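Local coordinates for phosphotriesterase family protein (Listeria monocytogenes serotype 4b str. H7858, PDB 3PNZ) that probably hydrolyses phosphorylated sugar lactones at a two-zinc site, using the TIM-barrel fold of the amidohydrolase superfamily, at residues E133-E138 against A174-E179; E121-E124 against K130-E133; R218-Y223 against E248-A253. All blocks are in the same frame, centred on the assembly; numbering follows the deposited sequence.

Contact 1: E133-E138 against A174-E179; sequences EFVVNE and ARAHHE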
loop_
_atom_site.group_PDB
_atom_site.type_symbol
_atom_site.label_atom_id
_atom_site.label_comp_id
_atom_site.label_asym_id
_atom_site.label_seq_id
_atom_site.Cartn_x
_atom_site.Cartn_y
_atom_site.Cartn_z
ATOM N N GLU A 133 16.173 -7.658 -10.029
ATOM C CA GLU A 133 17.149 -7.980 -8.986
ATOM C C GLU A 133 17.035 -7.032 -7.796
ATOM O O GLU A 133 17.102 -7.457 -6.641
ATOM C CB GLU A 133 18.575 -7.938 -9.532
ATOM C CG GLU A 133 18.873 -8.959 -10.606
ATOM C CD GLU A 133 20.364 -9.077 -10.888
ATOM O OE1 GLU A 133 21.167 -8.558 -10.076
ATOM O OE2 GLU A 133 20.728 -9.688 -11.919
ATOM N N PHE A 134 16.886 -5.743 -8.089
ATOM C CA PHE A 134 16.733 -4.730 -7.053
ATOM C C PHE A 134 15.528 -5.018 -6.151
ATOM O O PHE A 134 15.631 -4.977 -4.920
ATOM C CB PHE A 134 16.603 -3.333 -7.679
ATOM C CG PHE A 134 16.020 -2.318 -6.744
ATOM C CD1 PHE A 134 16.807 -1.715 -5.780
ATOM C CD2 PHE A 134 14.673 -1.989 -6.811
ATOM C CE1 PHE A 134 16.266 -0.798 -4.899
ATOM C CE2 PHE A 134 14.126 -1.070 -5.937
ATOM C CZ PHE A 134 14.922 -0.474 -4.980
ATOM N N VAL A 135 14.388 -5.315 -6.767
ATOM C CA VAL A 135 13.168 -5.594 -6.020
ATOM C C VAL A 135 13.311 -6.892 -5.223
ATOM O O VAL A 135 12.924 -6.961 -4.061
ATOM C CB VAL A 135 11.935 -5.673 -6.953
ATOM C CG1 VAL A 135 10.676 -6.020 -6.163
ATOM C CG2 VAL A 135 11.749 -4.352 -7.709
ATOM N N VAL A 136 13.866 -7.920 -5.855
ATOM C CA VAL A 136 14.083 -9.190 -5.168
ATOM C C VAL A 136 14.963 -9.001 -3.929
ATOM O O VAL A 136 14.688 -9.555 -2.863
ATOM C CB VAL A 136 14.718 -10.234 -6.101
ATOM C CG1 VAL A 136 15.115 -11.483 -5.309
ATOM C CG2 VAL A 136 13.755 -10.601 -7.217
ATOM N N ASN A 137 16.011 -8.199 -4.071
ATOM C CA ASN A 137 16.936 -7.962 -2.965
ATOM C C ASN A 137 16.268 -7.235 -1.800
ATOM O O ASN A 137 16.596 -7.482 -0.640
ATOM C CB ASN A 137 18.181 -7.212 -3.449
ATOM C CG ASN A 137 19.092 -8.087 -4.312
ATOM O OD1 ASN A 137 19.021 -9.317 -4.264
ATOM N ND2 ASN A 137 19.948 -7.452 -5.106
ATOM N N GLU A 138 15.317 -6.349 -2.101
ATOM C CA GLU A 138 14.574 -5.663 -1.041
ATOM C C GLU A 138 13.720 -6.637 -0.223
ATOM O O GLU A 138 13.542 -6.463 0.987
ATOM C CB GLU A 138 13.715 -4.522 -1.617
ATOM C CG GLU A 138 14.541 -3.374 -2.166
ATOM C CD GLU A 138 13.751 -2.079 -2.328
ATOM O OE1 GLU A 138 12.609 -2.118 -2.840
ATOM O OE2 GLU A 138 14.286 -1.013 -1.952
ATOM N N ALA A 174 6.558 -8.061 -11.599
ATOM C CA ALA A 174 5.955 -9.367 -11.841
ATOM C C ALA A 174 7.024 -10.458 -11.743
ATOM O O ALA A 174 6.831 -11.496 -11.111
ATOM C CB ALA A 174 5.270 -9.401 -13.200
ATOM N N ARG A 175 8.166 -10.199 -12.357
ATOM C CA ARG A 175 9.247 -11.176 -12.354
ATOM C C ARG A 175 9.868 -11.319 -10.967
ATOM O O ARG A 175 10.311 -12.409 -10.591
ATOM C CB ARG A 175 10.257 -10.828 -13.443
ATOM C CG ARG A 175 9.615 -10.939 -14.827
ATOM C CD ARG A 175 10.440 -10.293 -15.920
ATOM N NE ARG A 175 9.634 -10.100 -17.122
ATOM C CZ ARG A 175 10.105 -9.614 -18.268
ATOM N NH1 ARG A 175 11.386 -9.276 -18.370
ATOM N NH2 ARG A 175 9.293 -9.471 -19.310
ATOM N N ALA A 176 9.869 -10.239 -10.190
ATOM C CA ALA A 176 10.310 -10.321 -8.797
ATOM C C ALA A 176 9.335 -11.178 -7.998
ATOM O O ALA A 176 9.742 -11.921 -7.102
ATOM C CB ALA A 176 10.457 -8.932 -8.178
ATOM N N HIS A 177 8.044 -11.087 -8.313
ATOM C CA HIS A 177 7.096 -11.987 -7.669
ATOM C C HIS A 177 7.417 -13.446 -7.993
ATOM O O HIS A 177 7.369 -14.312 -7.118
ATOM C CB HIS A 177 5.649 -11.733 -8.072
ATOM C CG HIS A 177 4.767 -12.898 -7.754
ATOM N ND1 HIS A 177 4.247 -13.110 -6.495
ATOM C CD2 HIS A 177 4.391 -13.962 -8.502
ATOM C CE1 HIS A 177 3.562 -14.240 -6.491
ATOM N NE2 HIS A 177 3.637 -14.778 -7.695
ATOM N N HIS A 178 7.703 -13.735 -9.255
ATOM C CA HIS A 178 7.975 -15.126 -9.622
ATOM C C HIS A 178 9.147 -15.692 -8.819
ATOM O O HIS A 178 9.141 -16.869 -8.448
ATOM C CB HIS A 178 8.208 -15.275 -11.120
ATOM C CG HIS A 178 6.949 -15.210 -11.925
ATOM N ND1 HIS A 178 5.893 -16.070 -11.714
ATOM C CD2 HIS A 178 6.576 -14.397 -12.941
ATOM C CE1 HIS A 178 4.922 -15.789 -12.564
ATOM N NE2 HIS A 178 5.313 -14.782 -13.322
ATOM N N GLU A 179 10.136 -14.848 -8.539
ATOM C CA GLU A 179 11.322 -15.276 -7.786
ATOM C C GLU A 179 11.097 -15.416 -6.274
ATOM O O GLU A 179 11.641 -16.335 -5.652
ATOM C CB GLU A 179 12.511 -14.347 -8.065
ATOM C CG GLU A 179 12.993 -14.369 -9.521
ATOM C CD GLU A 179 14.338 -13.678 -9.730
ATOM O OE1 GLU A 179 14.912 -13.156 -8.750
ATOM O OE2 GLU A 179 14.825 -13.658 -10.882
#

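Contact 2: E121-E124 against K130-E133; sequences EWIE and KLTE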
loop_
_atom_site.group_PDB
_atom_site.type_symbol
_atom_site.label_atom_id
_atom_site.label_comp_id
_atom_site.label_asym_id
_atom_site.label_seq_id
_atom_site.Cartn_x
_atom_site.Cartn_y
_atom_site.Cartn_z
ATOM N N GLU A 121 16.580 8.456 -14.509
ATOM C CA GLU A 121 17.821 8.059 -15.158
ATOM C C GLU A 121 18.118 6.592 -14.856
ATOM O O GLU A 121 18.466 5.820 -15.748
ATOM C CB GLU A 121 18.989 8.944 -14.729
ATOM C CG GLU A 121 20.267 8.654 -15.520
ATOM C CD GLU A 121 21.466 9.470 -15.063
ATOM O OE1 GLU A 121 22.296 9.828 -15.927
ATOM O OE2 GLU A 121 21.582 9.753 -13.850
ATOM N N TRP A 122 17.968 6.221 -13.588
ATOM C CA TRP A 122 18.172 4.847 -13.147
ATOM C C TRP A 122 17.291 3.877 -13.920
ATOM O O TRP A 122 17.776 2.923 -14.524
ATOM C CB TRP A 122 17.900 4.740 -11.647
ATOM C CG TRP A 122 17.747 3.339 -11.116
ATOM C CD1 TRP A 122 18.519 2.248 -11.419
ATOM C CD2 TRP A 122 16.776 2.891 -10.162
ATOM N NE1 TRP A 122 18.075 1.148 -10.719
ATOM C CE2 TRP A 122 17.007 1.516 -9.942
ATOM C CE3 TRP A 122 15.722 3.515 -9.486
ATOM C CZ2 TRP A 122 16.229 0.759 -9.066
ATOM C CZ3 TRP A 122 14.949 2.763 -8.617
ATOM C CH2 TRP A 122 15.209 1.397 -8.414
ATOM N N ILE A 123 15.988 4.139 -13.912
ATOM C CA ILE A 123 15.025 3.216 -14.490
ATOM C C ILE A 123 15.156 3.130 -16.007
ATOM O O ILE A 123 15.031 2.052 -16.587
ATOM C CB ILE A 123 13.591 3.580 -14.054
ATOM C CG1 ILE A 123 13.464 3.386 -12.538
ATOM C CG2 ILE A 123 12.573 2.741 -14.816
ATOM C CD1 ILE A 123 12.229 4.010 -11.906
ATOM N N GLU A 124 15.448 4.259 -16.644
ATOM C CA GLU A 124 15.612 4.287 -18.090
ATOM C C GLU A 124 16.841 3.489 -18.535
ATOM O O GLU A 124 16.810 2.796 -19.553
ATOM C CB GLU A 124 15.698 5.736 -18.585
ATOM C CG GLU A 124 15.974 5.871 -20.071
ATOM C CD GLU A 124 14.924 5.184 -20.930
ATOM O OE1 GLU A 124 13.833 5.767 -21.109
ATOM O OE2 GLU A 124 15.190 4.067 -21.431
ATOM N N LYS A 130 17.722 -6.339 -14.224
ATOM C CA LYS A 130 18.429 -5.696 -13.127
ATOM C C LYS A 130 17.465 -4.968 -12.193
ATOM O O LYS A 130 17.696 -4.892 -10.992
ATOM C CB LYS A 130 19.499 -4.740 -13.660
ATOM C CG LYS A 130 20.739 -5.454 -14.188
ATOM C CD LYS A 130 21.438 -6.198 -13.063
ATOM C CE LYS A 130 22.624 -7.014 -13.569
ATOM N NZ LYS A 130 23.224 -7.830 -12.473
ATOM N N LEU A 131 16.380 -4.428 -12.741
ATOM C CA LEU A 131 15.351 -3.844 -11.890
ATOM C C LEU A 131 14.693 -4.938 -11.045
ATOM O O LEU A 131 14.416 -4.741 -9.859
ATOM C CB LEU A 131 14.318 -3.066 -12.722
ATOM C CG LEU A 131 14.841 -1.770 -13.358
ATOM C CD1 LEU A 131 13.767 -1.131 -14.255
ATOM C CD2 LEU A 131 15.316 -0.784 -12.296
ATOM N N THR A 132 14.459 -6.094 -11.653
ATOM C CA THR A 132 13.936 -7.236 -10.915
ATOM C C THR A 132 14.873 -7.590 -9.755
ATOM O O THR A 132 14.428 -7.771 -8.630
ATOM C CB THR A 132 13.736 -8.448 -11.828
ATOM O OG1 THR A 132 12.723 -8.149 -12.803
ATOM C CG2 THR A 132 13.318 -9.681 -11.013
ATOM N N GLU A 133 16.173 -7.658 -10.029
ATOM C CA GLU A 133 17.149 -7.980 -8.986
ATOM C C GLU A 133 17.035 -7.032 -7.796
ATOM O O GLU A 133 17.102 -7.457 -6.641
ATOM C CB GLU A 133 18.575 -7.938 -9.532
ATOM C CG GLU A 133 18.873 -8.959 -10.606
ATOM C CD GLU A 133 20.364 -9.077 -10.888
ATOM O OE1 GLU A 133 21.167 -8.558 -10.076
ATOM O OE2 GLU A 133 20.728 -9.688 -11.919
#

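Contact 3: R218-Y223 against E248-A253; sequences RNLDPY and ESARIA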
loop_
_atom_site.group_PDB
_atom_site.type_symbol
_atom_site.label_atom_id
_atom_site.label_comp_id
_atom_site.label_asym_id
_atom_site.label_seq_id
_atom_site.Cartn_x
_atom_site.Cartn_y
_atom_site.Cartn_z
ATOM N N ARG A 218 -11.092 5.788 -5.639
ATOM C CA ARG A 218 -10.998 7.038 -6.404
ATOM C C ARG A 218 -11.856 7.011 -7.669
ATOM O O ARG A 218 -12.085 8.050 -8.291
ATOM C CB ARG A 218 -9.545 7.366 -6.769
ATOM C CG ARG A 218 -8.647 7.729 -5.581
ATOM C CD ARG A 218 -8.963 9.122 -5.002
ATOM N NE ARG A 218 -8.895 10.160 -6.029
ATOM C CZ ARG A 218 -7.767 10.736 -6.442
ATOM N NH1 ARG A 218 -6.605 10.385 -5.906
ATOM N NH2 ARG A 218 -7.800 11.664 -7.396
ATOM N N ASN A 219 -12.322 5.824 -8.049
ATOM C CA ASN A 219 -13.093 5.657 -9.284
ATOM C C ASN A 219 -14.313 4.806 -8.930
ATOM O O ASN A 219 -14.307 3.582 -9.095
ATOM C CB ASN A 219 -12.196 4.992 -10.330
ATOM C CG ASN A 219 -12.800 4.956 -11.713
ATOM O OD1 ASN A 219 -13.949 5.353 -11.928
ATOM N ND2 ASN A 219 -12.011 4.474 -12.676
ATOM N N LEU A 220 -15.346 5.463 -8.402
ATOM C CA LEU A 220 -16.469 4.755 -7.790
ATOM C C LEU A 220 -17.488 4.366 -8.849
ATOM O O LEU A 220 -18.524 5.011 -9.013
ATOM C CB LEU A 220 -17.108 5.615 -6.689
ATOM C CG LEU A 220 -16.157 5.931 -5.529
ATOM C CD1 LEU A 220 -16.762 6.949 -4.546
ATOM C CD2 LEU A 220 -15.754 4.639 -4.807
ATOM N N ASP A 221 -17.175 3.293 -9.557
ATOM C CA ASP A 221 -17.908 2.881 -10.740
ATOM C C ASP A 221 -18.230 1.403 -10.570
ATOM O O ASP A 221 -17.329 0.573 -10.647
ATOM C CB ASP A 221 -17.009 3.088 -11.958
ATOM C CG ASP A 221 -17.681 2.719 -13.278
ATOM O OD1 ASP A 221 -18.520 1.797 -13.303
ATOM O OD2 ASP A 221 -17.326 3.342 -14.308
ATOM N N PRO A 222 -19.508 1.068 -10.347
ATOM C CA PRO A 222 -19.876 -0.330 -10.054
ATOM C C PRO A 222 -19.471 -1.311 -11.152
ATOM O O PRO A 222 -18.995 -2.407 -10.851
ATOM C CB PRO A 222 -21.402 -0.286 -9.971
ATOM C CG PRO A 222 -21.743 1.137 -9.724
ATOM C CD PRO A 222 -20.682 1.957 -10.372
ATOM N N TYR A 223 -19.678 -0.931 -12.410
ATOM C CA TYR A 223 -19.381 -1.807 -13.536
ATOM C C TYR A 223 -17.885 -2.101 -13.608
ATOM O O TYR A 223 -17.470 -3.255 -13.737
ATOM C CB TYR A 223 -19.864 -1.165 -14.833
ATOM C CG TYR A 223 -19.737 -2.033 -16.059
ATOM C CD1 TYR A 223 -20.839 -2.713 -16.571
ATOM C CD2 TYR A 223 -18.522 -2.163 -16.719
ATOM C CE1 TYR A 223 -20.729 -3.501 -17.702
ATOM C CE2 TYR A 223 -18.408 -2.946 -17.858
ATOM C CZ TYR A 223 -19.510 -3.606 -18.343
ATOM O OH TYR A 223 -19.380 -4.378 -19.471
ATOM N N GLU A 248 -18.063 10.013 2.631
ATOM C CA GLU A 248 -17.869 8.661 3.130
ATOM C C GLU A 248 -18.973 7.724 2.658
ATOM O O GLU A 248 -18.721 6.556 2.361
ATOM C CB GLU A 248 -17.794 8.652 4.657
ATOM C CG GLU A 248 -17.079 7.427 5.174
ATOM C CD GLU A 248 -15.704 7.289 4.552
ATOM O OE1 GLU A 248 -15.436 6.241 3.924
ATOM O OE2 GLU A 248 -14.902 8.241 4.676
ATOM N N SER A 249 -20.201 8.230 2.615
ATOM C CA SER A 249 -21.329 7.453 2.122
ATOM C C SER A 249 -21.081 6.845 0.745
ATOM O O SER A 249 -21.556 5.748 0.454
ATOM C CB SER A 249 -22.588 8.323 2.075
ATOM O OG SER A 249 -22.306 9.562 1.441
ATOM N N ALA A 250 -20.360 7.563 -0.113
ATOM C CA ALA A 250 -20.098 7.075 -1.465
ATOM C C ALA A 250 -19.118 5.905 -1.454
ATOM O O ALA A 250 -19.300 4.925 -2.185
ATOM C CB ALA A 250 -19.583 8.198 -2.360
ATOM N N ARG A 251 -18.078 6.004 -0.632
ATOM C CA ARG A 251 -17.151 4.880 -0.491
ATOM C C ARG A 251 -17.884 3.666 0.078
ATOM O O ARG A 251 -17.748 2.541 -0.423
ATOM C CB ARG A 251 -15.940 5.258 0.373
ATOM C CG ARG A 251 -14.899 6.120 -0.359
ATOM C CD ARG A 251 -13.734 6.518 0.546
ATOM N NE ARG A 251 -14.150 7.539 1.506
ATOM C CZ ARG A 251 -14.112 8.845 1.260
ATOM N NH1 ARG A 251 -13.658 9.295 0.092
ATOM N NH2 ARG A 251 -14.524 9.702 2.185
ATOM N N ILE A 252 -18.691 3.897 1.106
ATOM C CA ILE A 252 -19.382 2.800 1.766
ATOM C C ILE A 252 -20.377 2.133 0.810
ATOM O O ILE A 252 -20.487 0.901 0.770
ATOM C CB ILE A 252 -20.048 3.275 3.079
ATOM C CG1 ILE A 252 -18.966 3.515 4.138
ATOM C CG2 ILE A 252 -21.093 2.271 3.559
ATOM C CD1 ILE A 252 -19.466 4.168 5.416
ATOM N N ALA A 253 -21.079 2.935 0.017
ATOM C CA ALA A 253 -22.005 2.390 -0.980
ATOM C C ALA A 253 -21.286 1.481 -1.988
ATOM O O ALA A 253 -21.812 0.433 -2.386
ATOM C CB ALA A 253 -22.750 3.509 -1.700
#

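Contact 1: E133-E138 against A174-E179
Val136 and Ala176 bring together helix 128-140 and helix 164-180, consecutive helices in the helical outer layer of the TIM (beta/alpha) barrel, on either side of strand 150-152 in the sequence. The short helix segments run 45° apart, with axes 8.7 Å apart at closest approach. Alanine suits this crossing because its single methyl lets the backbones come close: the Val136 and Ala176 CA atoms are 5.4 Å apart. The Ala176 CB methyl packs on Val135 CG1 at 3.5 Å, and Val135 also reaches Val153, the residue before the zinc-binding carboxylated Lys154. Val136 CG2, beside its own backbone N, lies 3.8 Å from Ala176 CA.

Glu179, one turn further on, can be followed outward along the edge of this apolar patch. Its CB touches Val136 CG2 at 4.0 Å. CG stays somewhat farther off, and the chain, extended beyond it (chi2 -168°), passes across the valine at about a right angle, bringing CD to 4.0 Å from Val136 CG2. Glu179 is exposed, which suits a charged residue at the border. The carboxylate makes the tightest approach: Glu179 OE1 rests 3.2 Å from the Val136 CG2 methyl and 3.8 Å from Val136 CG1.

Contact 2: E121-E124 against K130-E133
Leu131 joins Trp122 and Ile123 across the short turn between helix 119-124 and helix 128-140, and all three side chains are buried. The contact across the two segments is wholly apolar, and its two parts are divided between the two methyls of the leucine. CD2 of Leu131 approaches the indole of Trp122 obliquely, at 3.7 Å from CZ2, and lies equally near to CE2 and NE1, so that it spans the NE1-CE2-CZ2 side of the indole. CD1 of Leu131 crosses to Ile123, 4.1 Å from CG2, the two side chains meeting at about a right angle. A forked leucine suits this place because one residue can serve two partners. Trp122 comes within reach because its CG is anti to the backbone N (chi1 166°), which carries the long indole across to the other helix.

Aromatic packing widens the patch. Ile123 CG1 sits 3.7 Å above the indole plane, offset toward the rim, while Phe134, one turn after Leu131, meets the Trp122 ring edge-to-face.

Polar interactions lie around this apolar centre. Lys130 NZ forms a salt bridge with Glu133 OE2 at 3.2 Å, and its hydrogen bonds to both carboxylate oxygens are weak; the pair is three residues apart on one helix and exposed, where long charged side chains are well placed. Lys168 NZ donates to the Ile123 carbonyl, near the end of helix 119-124, and Thr127 OG1 bonds Lys130 N in the first turn of the next helix. These are two sequential helices joined by a three-residue connection, with aromatic and branched aliphatic side chains packed between them. Both lie in the long connection between strands 88-92 and 150-152, the short helix 119-124 leading into helix 128-140 of the TIM barrel's outer layer.

Contact 3: R218-Y223 against E248-A253
Leu220 and Ala250 meet where two successive beta-alpha loops of the TIM barrel run into their helices, 222-229 and 248-260. The first loop follows strand 211-213 and carries His215, a zinc ligand. Leu220 is the centre of an inverse gamma turn, with a weak bond from Asp221 N to Asn219 O. Its CG stands anti to the carbonyl carbon (chi1 -62°), and its CD1 methyl reaches Ala250 CB at 3.8 Å and Arg251 N at 4.2 Å. Leucine gives the turn an apolar arm, and alanine keeps the helix surface low enough to receive it.

Behind this touch, Arg251 forms a side-on salt bridge with Glu248, NE to OE1 at 3.0 Å and NH2 to OE2 at 2.9 Å. Both oxygens lie near the guanidinium plane, whereas the arginine stands above the carboxylate plane. The two charges probably favour each other's ionised form. Second bonds, from Ala241 N to Glu248 OE2 and from Arg251 NH1 to Lys242 O, fasten the loop after strand 234-237 to its helix. Asp221 OD1, at the N-cap of helix 222-229, accepts a bond from Tyr224 N. Loops that follow the strands lie at the C-terminal end of a TIM barrel, where this family holds its metals, and the contact joins two such neighbouring loop-helix junctions.

From the N terminus, contact 2 comes first and closes the shortest loop, the link 125-127 that ties helix 119-124 to helix 128-140. Contact 1 begins on the residue where contact 2 ends, Glu133, and closes a longer loop, joining the helices before and after strand 150-152. The two therefore follow one another along helix 128-140, and they touch, Thr132 packing on Ala176. Contact 3 comes later in series and ties together the loop-helix junctions after strands 211-213 and 234-237. It lies on the opposite side of the chain's centre, its nearest atoms about 22 Å from contact 1 and about 21 Å from contact 2. No loop encloses or crosses another.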